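Local coordinates for protein type III effector HopU1 (Pseudomonas syringae pv. tomato, PDB 3U0J) that probably transfers ADP-ribose from NAD+ to arginine residues of target proteins, as a type III effector delivered by a bacterial plant pathogen, at residues Y96-Q101 / E241-M246; P146-L151 / P195-T200; K75-E80 / S231-A236; E35-Y38 / Q42-H45; I222-G227 / S248-E253. One frame throughout, in Å; residues are numbered along the deposited sequence.

In the fold
From the N terminus, contact 4 closes first: residues 35-38 lie by the early turns of helix 41-52. Contact 3 opens at helix 75-80 and contact 1 at the end of helix 89-99. Contact 2 opens on helix 145-162 and closes at 195-200, within the spans of both. Contact 5 opens at 222-227. Contact 3 then closes at 231-236, contact 1 at 241-246 and contact 5 at 248-253, so these three cross one another. Contacts 1 to 3 tie helices to the three-stranded sheet 199-201, 241-243 and 227-229 or to its loop. Contact 5 joins two strands of the five-stranded sheet. Lys149 links contacts 2 and 4 by its salt bridge to Asp43.

Contact 1 (Y96-Q101 / E241-M246); sequences YMHTAQ and EIMLPM
His98 and Thr99, near the end of helix 89-99, lie against Met243 and Glu241 of strand 241-243. Glu239 and Glu241 fit the Glu-x-Glu motif of arginine-specific ADP-ribosyltransferases, so this helix probably backs the active-site strand. Tyr96 contributes its carbonyl. Its O receives both Thr99 N (3.0 Å) and Thr99 OG1 (2.9 Å), from the same face of the carbonyl plane. His98 comes next. Its CG is anti to the backbone N (chi1 -160°), which sends the ring out to the strand. There CD2 meets the methyl CE of Met243 at 3.8 Å. The sulfur SD of Met243 lies 5.2 Å from the centroid of the His98 ring, 49° off its normal, an oblique sulfur-aromatic approach. ND1 of His98 is hydrogen-bonded to His147 NE2. Thr99 directs its methyl to the strand, while OG1 also bonds to Gln235 N. Glu241 has its main polar partner in Ser234 OG, bonded to OE1. Its other oxygen, OE2, comes no nearer to the helix than 4.2 Å from Thr99 CG2.

Contact 2 (P146-L151 / P195-T200); sequences PHIKML and PAFMST
Phe197 drives its ring from the loop before strand 199-201 onto helix 145-162, where Leu151 and Ile148 receive it. The CB bond points at the helix. A chi1 of -65°, with CG opposite the carbonyl carbon, swings the ring toward the helix so that one face meets Leu151. CG is 3.7 Å from Leu151 CD1. Moving outward, CD1 of Phe197 is also 3.7 Å from that methyl, and the other ring carbons are about as near. This evenness shows that the methyl is centred. Leu151 CD1 lies 3.5 Å from the centroid of the Phe197 ring, only 4° off its normal, a CH-pi contact over the face. The far tip of the ring, CZ, has more neighbours. Leu151 CB is 4.0 Å from Phe197 CZ. The backbone oxygen Ile148 O is 3.9 Å from Phe197 CZ, close to the ring plane and at its edge. The hydrogen bond of Ile148 O is with Ser152 OG. The Ile148 methyl CG2 closes in at 4.3 Å from Phe197 CZ. The contact is thus apolar apart from one carbonyl at the ring edge, and all three residues are buried. Beyond the two segments, His98 meets the Phe197 ring edge-to-face, and Leu124 and Met246 also touch it. Two residues beyond Phe197, Ser199 and Thr200 begin the strand paired with 241-243. They probably correspond to the first two residues of the Ser-Thr-Ser motif on an active-site strand of arginine-specific ADP-ribosyltransferases.

Contact 3 (K75-E80 / S231-A236); sequences KHFRAE and SGSSQA
A chi1 of -179° swings Phe77 away from its own backbone N and carries the ring from helix 75-80 over to Gly232 and Ser233. The chi2 of 72° turns one edge of that ring to the carbonyl of Gly232. The oxygen Gly232 O lies near the ring plane, 3.8 Å from Phe77 CE1 and equally 3.8 Å from Phe77 CZ. It therefore faces the bond between these two carbons, where the slightly positive ring hydrogens would suit a carbonyl oxygen. Ser233 adds a looser approach. Its OG is 4.4 Å from Phe77 CZ, set obliquely to the ring. The backbones stay well apart, with 9.2 Å between the CA atoms of Phe77 and Gly232, so this one side chain spans the gap. Segment 231-236 belongs to the connection between strands 227-229 and 241-243. In relatives the stretch just before the Glu-x-Glu strand is the ADP-ribosylating turn-turn loop, and this connection probably corresponds to it. Its residues 231-233 have helical backbone angles without regular helix bonds. An ST turn follows, in which Ala236 N donates to Ser234 OG at 3.2 Å with a bent N-H...O angle of 145°. Ser234 OG has a second partner on strand 241-243. Around it, the Phe77 ring meets Phe72 edge-to-face and also the rings of His81 and Tyr84. The Ser233 side chain packs on Cys92 and Ile95 of helix 89-99.

Contact 4 (E35-Y38 / Q42-H45); sequences ERHY and QDRH
His37 brings the edge of its imidazole up to the carboxylate of Asp43. The CE1 corner is nearest, 3.6 Å from Asp43 OD2, while His37 NE2 is 4.0 Å from the same oxygen. OD2 lies close to the ring plane. The carboxylate is turned against the ring, the two planes being 49° apart. The side chains arrive from opposite directions. A chi1 of 169° stretches His37 outward, and this takes the ring to helix 41-52 although its CB does not point there. Asp43 sits on that helix with its CB bond aimed at segment 35-38. The backbone of Tyr38 takes only a distant part, with its O 4.4 Å from Asp43 OD2. Within segment 35-38 the chain is steadied by a straight bond. Arg36 NH2 donates to Tyr38 OH at 3.2 Å, with an N-H...O angle of 169° and the hydroxyl in the guanidinium plane. Asp160 joins both ends of this pair, by a salt bridge to Arg36 NH2 and a hydrogen bond to Tyr38 OH. The backbone of His37 is held too, its N by Glu134 and its O by Asn156. Segment 35-38 thus contacts both helix 41-52 and helix 145-162. Asp43 OD1 forms a salt bridge with Lys149 NZ, the main counter-charge of this carboxylate. OD2 is also hydrogen-bonded close by in the chain, so the C-H edge of His37 is a secondary, electrostatic neighbour. Its attraction would probably strengthen if His37 carried a positive charge.

Contact 5 (I222-G227 / S248-E253); sequences ISLKRG and SEFVIE
Strands 218-224 and 248-257 run antiparallel but are not neighbours, and the CA atoms of Ile222 and Phe250 come within 8.6 Å across the intervening strand 263-269. All three belong to the five-stranded mixed sheet of the ADP-ribosyltransferase fold. At residues 225 and 226 the chain turns a corner, and it goes on to strand 227-229 of the three-stranded sheet 199-201, 241-243 and 227-229. Phe250 carries the contact. Its CG stands anti to the carbonyl carbon (chi1 -50°), and its ring spans the middle strand, where it also touches Leu267 and Gln269. One corner of the ring does most of the work. Ile222 sets its branch methyl CG2 there, 3.6 Å from Phe250 CE1 and 3.9 Å from Phe250 CD1. This methyl is oblique to the ring, and the two side chains cross at about a right angle. Met198, from the loop before strand 199-201, packs on both Ile222 and Phe250, so the apolar cluster continues to that three-stranded sheet. Leu224 reaches the same corner two residues farther along its strand, and it also touches Leu244. Leu224 CD2 lies at the ring edge, in its plane, 4.0 Å from Phe250 CE1.

Contact 1 (Y96-Q101 / E241-M246)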
# COMPACT_ATOMS: atom_id res chain seq x y z
N TYR A 96 -6.90 3.60 -5.49
CA TYR A 96 -6.41 3.95 -6.82
C TYR A 96 -5.27 4.95 -6.73
O TYR A 96 -4.18 4.71 -7.25
CB TYR A 96 -7.54 4.51 -7.68
CG TYR A 96 -7.16 4.77 -9.13
CD1 TYR A 96 -6.52 5.95 -9.49
CD2 TYR A 96 -7.47 3.86 -10.13
CE1 TYR A 96 -6.18 6.20 -10.82
CE2 TYR A 96 -7.14 4.10 -11.45
CZ TYR A 96 -6.49 5.27 -11.80
OH TYR A 96 -6.15 5.50 -13.12
N MET A 97 -5.51 6.08 -6.07
CA MET A 97 -4.55 7.17 -6.01
C MET A 97 -3.26 6.74 -5.33
O MET A 97 -2.18 7.20 -5.68
CB MET A 97 -5.13 8.39 -5.31
CG MET A 97 -6.15 9.13 -6.15
SD MET A 97 -6.92 10.49 -5.26
CE MET A 97 -7.01 11.61 -6.64
N HIS A 98 -3.37 5.82 -4.37
CA HIS A 98 -2.18 5.32 -3.69
C HIS A 98 -1.34 4.36 -4.56
O HIS A 98 -0.13 4.25 -4.36
CB HIS A 98 -2.58 4.64 -2.39
CG HIS A 98 -1.45 4.50 -1.41
ND1 HIS A 98 -1.09 5.51 -0.55
CD2 HIS A 98 -0.62 3.46 -1.14
CE1 HIS A 98 -0.08 5.11 0.20
NE2 HIS A 98 0.22 3.86 -0.13
N THR A 99 -1.98 3.67 -5.51
CA THR A 99 -1.27 2.70 -6.35
C THR A 99 -0.73 3.35 -7.62
O THR A 99 -0.08 2.69 -8.44
CB THR A 99 -2.18 1.54 -6.78
OG1 THR A 99 -3.26 2.03 -7.60
CG2 THR A 99 -2.73 0.81 -5.58
N ALA A 100 -1.01 4.64 -7.77
CA ALA A 100 -0.66 5.35 -8.99
C ALA A 100 0.62 6.14 -8.83
O ALA A 100 1.13 6.32 -7.73
CB ALA A 100 -1.79 6.29 -9.39
N GLN A 101 1.12 6.64 -9.94
CA GLN A 101 2.38 7.34 -9.96
C GLN A 101 2.13 8.78 -10.40
O GLN A 101 3.09 9.52 -10.59
CB GLN A 101 3.31 6.66 -10.96
CG GLN A 101 4.69 6.31 -10.44
CD GLN A 101 4.69 5.15 -9.42
OE1 GLN A 101 3.89 4.21 -9.51
NE2 GLN A 101 5.61 5.23 -8.46
N GLU A 241 -2.10 -7.06 -6.80
CA GLU A 241 -1.57 -6.75 -5.48
C GLU A 241 -2.50 -6.97 -4.26
O GLU A 241 -3.71 -6.84 -4.33
CB GLU A 241 -0.97 -5.35 -5.46
CG GLU A 241 -1.81 -4.32 -6.11
CD GLU A 241 -1.02 -3.06 -6.43
OE1 GLU A 241 -1.18 -2.58 -7.59
OE2 GLU A 241 -0.25 -2.56 -5.53
N ILE A 242 -1.86 -7.33 -3.16
CA ILE A 242 -2.47 -7.42 -1.86
C ILE A 242 -1.79 -6.35 -1.01
O ILE A 242 -0.56 -6.25 -1.03
CB ILE A 242 -2.17 -8.79 -1.26
CG1 ILE A 242 -2.66 -9.90 -2.18
CG2 ILE A 242 -2.78 -8.91 0.11
CD1 ILE A 242 -4.11 -9.80 -2.51
N MET A 243 -2.57 -5.53 -0.29
CA MET A 243 -2.03 -4.41 0.51
C MET A 243 -2.30 -4.68 1.99
O MET A 243 -3.34 -5.25 2.33
CB MET A 243 -2.65 -3.08 0.05
CG MET A 243 -2.11 -1.79 0.73
SD MET A 243 -2.74 -0.21 0.06
CE MET A 243 -1.84 -0.08 -1.47
N LEU A 244 -1.37 -4.32 2.87
CA LEU A 244 -1.56 -4.53 4.31
C LEU A 244 -1.86 -3.23 5.02
O LEU A 244 -1.41 -2.18 4.59
CB LEU A 244 -0.32 -5.14 4.96
CG LEU A 244 0.01 -6.61 4.69
CD1 LEU A 244 -1.26 -7.36 4.46
CD2 LEU A 244 0.87 -6.72 3.48
N PRO A 245 -2.62 -3.28 6.12
CA PRO A 245 -2.87 -2.09 6.94
C PRO A 245 -1.58 -1.56 7.57
O PRO A 245 -0.65 -2.35 7.73
CB PRO A 245 -3.78 -2.61 8.06
CG PRO A 245 -4.32 -3.91 7.56
CD PRO A 245 -3.27 -4.48 6.68
N MET A 246 -1.54 -0.28 7.94
CA MET A 246 -0.41 0.29 8.69
C MET A 246 0.08 -0.65 9.81
O MET A 246 -0.71 -1.39 10.39
CB MET A 246 -0.82 1.63 9.33
CG MET A 246 -1.15 2.76 8.37
SD MET A 246 -1.85 4.15 9.28
CE MET A 246 -2.62 3.33 10.66

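Contact 2 (P146-L151 / P195-T200)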
# COMPACT_ATOMS: atom_id res chain seq x y z
N PRO A 146 -6.53 12.83 5.89
CA PRO A 146 -7.74 12.46 5.16
C PRO A 146 -7.51 11.25 4.26
O PRO A 146 -8.41 10.45 4.09
CB PRO A 146 -8.04 13.70 4.33
CG PRO A 146 -7.36 14.79 5.00
CD PRO A 146 -6.14 14.22 5.62
N HIS A 147 -6.31 11.12 3.70
CA HIS A 147 -6.00 9.98 2.84
C HIS A 147 -5.58 8.75 3.64
O HIS A 147 -5.92 7.61 3.30
CB HIS A 147 -4.89 10.36 1.84
CG HIS A 147 -4.43 9.21 1.00
ND1 HIS A 147 -5.05 8.85 -0.18
CD2 HIS A 147 -3.39 8.35 1.15
CE1 HIS A 147 -4.42 7.82 -0.71
NE2 HIS A 147 -3.41 7.50 0.07
N ILE A 148 -4.83 8.97 4.71
CA ILE A 148 -4.39 7.83 5.49
C ILE A 148 -5.62 7.12 6.00
O ILE A 148 -5.71 5.89 5.94
CB ILE A 148 -3.47 8.24 6.65
CG1 ILE A 148 -2.12 8.72 6.09
CG2 ILE A 148 -3.27 7.07 7.56
CD1 ILE A 148 -1.23 9.40 7.09
N LYS A 149 -6.57 7.91 6.48
CA LYS A 149 -7.77 7.36 7.08
C LYS A 149 -8.61 6.69 6.01
O LYS A 149 -9.10 5.59 6.22
CB LYS A 149 -8.57 8.42 7.85
CG LYS A 149 -7.78 9.14 8.95
CD LYS A 149 -8.69 9.82 9.96
CE LYS A 149 -9.68 10.80 9.31
NZ LYS A 149 -10.69 11.34 10.28
N MET A 150 -8.75 7.33 4.86
CA MET A 150 -9.59 6.76 3.82
C MET A 150 -9.03 5.42 3.37
O MET A 150 -9.79 4.46 3.23
CB MET A 150 -9.78 7.72 2.65
CG MET A 150 -11.13 7.56 1.92
SD MET A 150 -12.62 7.45 2.95
CE MET A 150 -13.61 6.62 1.77
N LEU A 151 -7.71 5.34 3.18
CA LEU A 151 -7.09 4.10 2.72
C LEU A 151 -7.26 3.00 3.78
O LEU A 151 -7.60 1.86 3.46
CB LEU A 151 -5.61 4.30 2.43
CG LEU A 151 -5.02 3.63 1.17
CD1 LEU A 151 -3.59 3.22 1.40
CD2 LEU A 151 -5.83 2.45 0.69
N PRO A 195 5.74 0.29 9.16
CA PRO A 195 4.77 1.30 9.62
C PRO A 195 3.86 1.79 8.51
O PRO A 195 2.74 2.23 8.79
CB PRO A 195 5.66 2.45 10.11
CG PRO A 195 6.99 1.78 10.44
CD PRO A 195 7.13 0.66 9.45
N ALA A 196 4.31 1.72 7.27
CA ALA A 196 3.49 2.19 6.16
C ALA A 196 2.59 1.07 5.63
O ALA A 196 2.54 -0.01 6.21
CB ALA A 196 4.35 2.78 5.08
N PHE A 197 1.90 1.33 4.53
CA PHE A 197 1.02 0.35 3.89
C PHE A 197 1.85 -0.58 3.02
O PHE A 197 2.26 -0.17 1.94
CB PHE A 197 0.02 1.08 2.98
CG PHE A 197 -0.92 1.97 3.71
CD1 PHE A 197 -2.08 1.46 4.27
CD2 PHE A 197 -0.65 3.30 3.86
CE1 PHE A 197 -2.94 2.27 4.97
CE2 PHE A 197 -1.51 4.12 4.56
CZ PHE A 197 -2.66 3.61 5.11
N MET A 198 2.08 -1.82 3.45
CA MET A 198 2.88 -2.73 2.63
C MET A 198 2.15 -3.18 1.38
O MET A 198 0.95 -3.50 1.39
CB MET A 198 3.37 -3.95 3.39
CG MET A 198 4.61 -4.55 2.73
SD MET A 198 5.13 -6.13 3.40
CE MET A 198 5.84 -5.62 4.95
N SER A 199 2.89 -3.20 0.28
CA SER A 199 2.32 -3.56 -1.00
C SER A 199 3.01 -4.81 -1.47
O SER A 199 4.24 -4.90 -1.43
CB SER A 199 2.55 -2.43 -2.00
OG SER A 199 2.15 -2.84 -3.29
N THR A 200 2.23 -5.79 -1.90
CA THR A 200 2.80 -7.09 -2.23
C THR A 200 2.10 -7.63 -3.47
O THR A 200 1.07 -7.10 -3.88
CB THR A 200 2.61 -8.08 -1.06
OG1 THR A 200 1.22 -8.47 -0.97
CG2 THR A 200 3.07 -7.46 0.27

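Contact 3 (K75-E80 / S231-A236)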
# COMPACT_ATOMS: atom_id res chain seq x y z
N LYS A 75 -22.56 2.44 -11.56
CA LYS A 75 -23.41 1.35 -11.14
C LYS A 75 -22.90 -0.04 -11.58
O LYS A 75 -23.11 -1.03 -10.86
CB LYS A 75 -24.85 1.64 -11.60
CG LYS A 75 -25.66 0.48 -12.10
CD LYS A 75 -25.61 0.38 -13.63
CE LYS A 75 -26.26 -0.94 -14.10
NZ LYS A 75 -26.47 -1.06 -15.59
N HIS A 76 -22.20 -0.09 -12.72
CA HIS A 76 -21.58 -1.34 -13.21
C HIS A 76 -20.38 -1.80 -12.40
O HIS A 76 -20.01 -2.97 -12.47
CB HIS A 76 -21.13 -1.22 -14.69
CG HIS A 76 -22.21 -0.76 -15.62
ND1 HIS A 76 -22.38 0.57 -15.96
CD2 HIS A 76 -23.19 -1.44 -16.26
CE1 HIS A 76 -23.41 0.68 -16.79
NE2 HIS A 76 -23.92 -0.52 -16.98
N PHE A 77 -19.76 -0.90 -11.64
CA PHE A 77 -18.55 -1.26 -10.94
C PHE A 77 -18.78 -2.31 -9.86
O PHE A 77 -18.09 -3.32 -9.80
CB PHE A 77 -17.85 -0.05 -10.34
CG PHE A 77 -16.57 -0.39 -9.63
CD1 PHE A 77 -15.45 -0.77 -10.36
CD2 PHE A 77 -16.50 -0.38 -8.24
CE1 PHE A 77 -14.27 -1.11 -9.71
CE2 PHE A 77 -15.32 -0.72 -7.58
CZ PHE A 77 -14.20 -1.09 -8.32
N ARG A 78 -19.77 -2.08 -9.01
CA ARG A 78 -20.08 -3.03 -7.95
C ARG A 78 -20.80 -4.27 -8.49
O ARG A 78 -20.89 -5.31 -7.82
CB ARG A 78 -20.88 -2.33 -6.84
CG ARG A 78 -19.97 -1.58 -5.85
CD ARG A 78 -20.63 -0.42 -5.10
NE ARG A 78 -19.61 0.45 -4.52
CZ ARG A 78 -18.86 1.26 -5.25
NH1 ARG A 78 -19.04 1.31 -6.56
NH2 ARG A 78 -17.92 2.03 -4.69
N ALA A 79 -21.30 -4.18 -9.72
CA ALA A 79 -21.89 -5.34 -10.36
C ALA A 79 -20.81 -6.29 -10.91
O ALA A 79 -21.01 -7.50 -10.99
CB ALA A 79 -22.84 -4.91 -11.46
N GLU A 80 -19.65 -5.74 -11.28
CA GLU A 80 -18.55 -6.53 -11.80
C GLU A 80 -17.65 -6.93 -10.66
O GLU A 80 -16.93 -7.91 -10.74
CB GLU A 80 -17.77 -5.75 -12.87
CG GLU A 80 -18.54 -5.63 -14.19
CD GLU A 80 -18.25 -4.36 -15.02
OE1 GLU A 80 -19.22 -3.85 -15.62
OE2 GLU A 80 -17.08 -3.90 -15.09
N SER A 231 -6.88 -5.32 -6.08
CA SER A 231 -6.71 -5.36 -7.52
C SER A 231 -7.88 -4.71 -8.26
O SER A 231 -7.70 -4.18 -9.34
CB SER A 231 -6.49 -6.79 -7.99
OG SER A 231 -7.59 -7.59 -7.61
N GLY A 232 -9.07 -4.73 -7.67
CA GLY A 232 -10.22 -4.11 -8.31
C GLY A 232 -10.15 -2.59 -8.42
O GLY A 232 -10.64 -2.02 -9.38
N SER A 233 -9.53 -1.96 -7.43
CA SER A 233 -9.40 -0.51 -7.37
C SER A 233 -8.06 -0.01 -7.84
O SER A 233 -7.88 1.18 -8.02
CB SER A 233 -9.53 -0.08 -5.92
OG SER A 233 -10.88 -0.09 -5.54
N SER A 234 -7.10 -0.93 -7.98
CA SER A 234 -5.74 -0.56 -8.34
C SER A 234 -5.65 0.03 -9.75
O SER A 234 -6.41 -0.34 -10.64
CB SER A 234 -4.84 -1.78 -8.23
OG SER A 234 -3.49 -1.40 -8.50
N GLN A 235 -4.72 0.96 -9.94
CA GLN A 235 -4.51 1.55 -11.25
C GLN A 235 -3.99 0.48 -12.20
O GLN A 235 -4.21 0.54 -13.42
CB GLN A 235 -3.50 2.69 -11.19
CG GLN A 235 -3.26 3.31 -12.55
CD GLN A 235 -2.32 4.49 -12.52
OE1 GLN A 235 -2.72 5.62 -12.85
NE2 GLN A 235 -1.06 4.25 -12.14
N ALA A 236 -3.30 -0.49 -11.60
CA ALA A 236 -2.78 -1.64 -12.32
C ALA A 236 -3.24 -2.96 -11.67
O ALA A 236 -2.49 -3.59 -10.92
CB ALA A 236 -1.26 -1.57 -12.41

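Contact 4 (E35-Y38 / Q42-H45)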
# COMPACT_ATOMS: atom_id res chain seq x y z
N GLU A 35 -10.52 -1.36 18.06
CA GLU A 35 -10.27 -0.20 17.19
C GLU A 35 -9.75 -0.57 15.81
O GLU A 35 -8.55 -0.71 15.59
CB GLU A 35 -9.30 0.78 17.86
CG GLU A 35 -9.98 1.76 18.81
CD GLU A 35 -10.89 2.76 18.08
OE1 GLU A 35 -11.77 2.32 17.30
OE2 GLU A 35 -10.71 3.98 18.31
N ARG A 36 -10.68 -0.77 14.88
CA ARG A 36 -10.38 -0.78 13.46
C ARG A 36 -11.11 0.42 12.87
O ARG A 36 -12.29 0.66 13.17
CB ARG A 36 -10.81 -2.08 12.78
CG ARG A 36 -10.24 -3.33 13.42
CD ARG A 36 -9.83 -4.38 12.39
NE ARG A 36 -10.80 -4.49 11.30
CZ ARG A 36 -10.60 -5.22 10.20
NH1 ARG A 36 -9.47 -5.91 10.05
NH2 ARG A 36 -11.52 -5.26 9.23
N HIS A 37 -10.43 1.19 12.05
CA HIS A 37 -11.00 2.43 11.56
C HIS A 37 -11.91 2.21 10.36
O HIS A 37 -11.52 1.55 9.40
CB HIS A 37 -9.90 3.44 11.22
CG HIS A 37 -10.41 4.63 10.47
ND1 HIS A 37 -11.11 5.65 11.08
CD2 HIS A 37 -10.37 4.94 9.15
CE1 HIS A 37 -11.45 6.55 10.17
NE2 HIS A 37 -11.01 6.14 8.99
N TYR A 38 -13.13 2.75 10.44
CA TYR A 38 -14.05 2.86 9.30
C TYR A 38 -14.46 4.30 9.06
O TYR A 38 -14.77 5.03 10.00
CB TYR A 38 -15.30 2.00 9.48
CG TYR A 38 -14.99 0.54 9.60
CD1 TYR A 38 -15.04 -0.29 8.49
CD2 TYR A 38 -14.61 -0.01 10.82
CE1 TYR A 38 -14.74 -1.63 8.59
CE2 TYR A 38 -14.31 -1.35 10.93
CZ TYR A 38 -14.37 -2.16 9.81
OH TYR A 38 -14.07 -3.50 9.93
N GLN A 42 -18.21 12.55 7.30
CA GLN A 42 -17.34 13.71 7.35
C GLN A 42 -15.97 13.36 6.75
O GLN A 42 -15.41 14.15 5.98
CB GLN A 42 -17.21 14.25 8.78
CG GLN A 42 -16.31 15.48 8.93
CD GLN A 42 -16.82 16.69 8.19
OE1 GLN A 42 -16.12 17.26 7.33
NE2 GLN A 42 -18.06 17.09 8.51
N ASP A 43 -15.46 12.18 7.08
CA ASP A 43 -14.19 11.72 6.54
C ASP A 43 -14.22 11.73 5.04
O ASP A 43 -13.29 12.26 4.40
CB ASP A 43 -13.89 10.30 7.00
CG ASP A 43 -13.51 10.23 8.45
OD1 ASP A 43 -13.10 11.28 8.99
OD2 ASP A 43 -13.63 9.15 9.07
N ARG A 44 -15.28 11.15 4.47
CA ARG A 44 -15.42 11.04 3.02
C ARG A 44 -15.50 12.41 2.34
O ARG A 44 -15.07 12.57 1.21
CB ARG A 44 -16.61 10.17 2.65
CG ARG A 44 -16.42 8.70 3.04
CD ARG A 44 -17.49 7.77 2.45
NE ARG A 44 -18.80 7.96 3.09
CZ ARG A 44 -19.13 7.46 4.28
NH1 ARG A 44 -18.26 6.72 4.98
NH2 ARG A 44 -20.34 7.70 4.78
N HIS A 45 -16.01 13.42 3.04
CA HIS A 45 -15.97 14.77 2.50
C HIS A 45 -14.54 15.34 2.56
O HIS A 45 -14.06 15.98 1.62
CB HIS A 45 -16.92 15.68 3.28
CG HIS A 45 -18.31 15.75 2.72
ND1 HIS A 45 -19.38 15.12 3.31
CD2 HIS A 45 -18.79 16.39 1.63
CE1 HIS A 45 -20.47 15.36 2.60
NE2 HIS A 45 -20.14 16.13 1.58

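Contact 5 (I222-G227 / S248-E253)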
# COMPACT_ATOMS: atom_id res chain seq x y z
N ILE A 222 6.18 -13.86 1.63
CA ILE A 222 5.35 -13.56 2.78
C ILE A 222 4.10 -14.42 2.75
O ILE A 222 3.42 -14.52 1.72
CB ILE A 222 4.92 -12.10 2.73
CG1 ILE A 222 6.13 -11.23 2.43
CG2 ILE A 222 4.24 -11.70 4.01
CD1 ILE A 222 5.81 -9.77 2.30
N SER A 223 3.80 -15.06 3.87
CA SER A 223 2.52 -15.73 3.99
C SER A 223 1.65 -14.93 4.95
O SER A 223 2.06 -14.62 6.08
CB SER A 223 2.69 -17.18 4.44
OG SER A 223 3.09 -17.24 5.79
N LEU A 224 0.46 -14.58 4.48
CA LEU A 224 -0.40 -13.67 5.18
C LEU A 224 -1.55 -14.42 5.79
O LEU A 224 -2.13 -15.32 5.16
CB LEU A 224 -0.96 -12.63 4.20
CG LEU A 224 0.08 -11.78 3.49
CD1 LEU A 224 -0.52 -11.12 2.27
CD2 LEU A 224 0.65 -10.73 4.44
N LYS A 225 -1.89 -14.06 7.02
CA LYS A 225 -3.13 -14.52 7.59
C LYS A 225 -4.26 -13.61 7.11
O LYS A 225 -5.40 -14.06 6.91
CB LYS A 225 -3.05 -14.51 9.11
CG LYS A 225 -1.92 -15.36 9.67
CD LYS A 225 -1.92 -15.37 11.19
CE LYS A 225 -0.85 -16.29 11.74
NZ LYS A 225 -0.95 -16.41 13.22
N ARG A 226 -3.96 -12.33 6.92
CA ARG A 226 -5.00 -11.37 6.57
C ARG A 226 -4.48 -10.14 5.81
O ARG A 226 -3.60 -9.42 6.28
CB ARG A 226 -5.73 -10.96 7.84
CG ARG A 226 -7.06 -10.25 7.61
CD ARG A 226 -7.93 -10.26 8.89
NE ARG A 226 -8.80 -9.09 8.96
CZ ARG A 226 -10.12 -9.11 8.76
NH1 ARG A 226 -10.74 -10.26 8.49
NH2 ARG A 226 -10.81 -7.99 8.84
N GLY A 227 -5.03 -9.92 4.62
CA GLY A 227 -4.63 -8.79 3.80
C GLY A 227 -5.69 -8.36 2.80
O GLY A 227 -6.72 -9.02 2.63
N SER A 248 1.95 -3.40 9.96
CA SER A 248 1.98 -4.84 9.80
C SER A 248 3.28 -5.40 10.36
O SER A 248 4.35 -4.78 10.24
CB SER A 248 1.84 -5.21 8.34
OG SER A 248 2.99 -4.78 7.64
N GLU A 249 3.18 -6.58 10.95
CA GLU A 249 4.27 -7.14 11.74
C GLU A 249 4.57 -8.56 11.27
O GLU A 249 3.64 -9.35 11.07
CB GLU A 249 3.81 -7.16 13.19
CG GLU A 249 4.89 -6.85 14.20
CD GLU A 249 4.37 -6.11 15.42
OE1 GLU A 249 3.33 -5.41 15.34
OE2 GLU A 249 5.04 -6.23 16.48
N PHE A 250 5.86 -8.89 11.10
CA PHE A 250 6.25 -10.22 10.60
C PHE A 250 7.39 -10.90 11.36
O PHE A 250 8.33 -10.26 11.83
CB PHE A 250 6.61 -10.19 9.11
CG PHE A 250 5.58 -9.52 8.26
CD1 PHE A 250 4.58 -10.26 7.65
CD2 PHE A 250 5.59 -8.14 8.09
CE1 PHE A 250 3.62 -9.65 6.88
CE2 PHE A 250 4.63 -7.52 7.32
CZ PHE A 250 3.64 -8.28 6.71
N VAL A 251 7.30 -12.23 11.46
CA VAL A 251 8.39 -13.06 11.93
C VAL A 251 9.17 -13.50 10.71
O VAL A 251 8.59 -14.00 9.74
CB VAL A 251 7.84 -14.32 12.60
CG1 VAL A 251 8.97 -15.26 12.98
CG2 VAL A 251 7.00 -13.95 13.81
N ILE A 252 10.49 -13.34 10.72
CA ILE A 252 11.27 -13.90 9.63
C ILE A 252 11.58 -15.36 9.91
O ILE A 252 12.43 -15.65 10.74
CB ILE A 252 12.56 -13.14 9.41
CG1 ILE A 252 12.25 -11.64 9.30
CG2 ILE A 252 13.25 -13.66 8.16
CD1 ILE A 252 13.45 -10.74 9.37
N GLU A 253 10.88 -16.27 9.24
CA GLU A 253 11.08 -17.71 9.45
C GLU A 253 12.43 -18.22 8.90
O GLU A 253 13.13 -18.95 9.59
CB GLU A 253 9.93 -18.54 8.85
CG GLU A 253 8.50 -18.05 9.15
CD GLU A 253 7.91 -18.64 10.43
OE1 GLU A 253 6.67 -18.51 10.64
OE2 GLU A 253 8.67 -19.23 11.22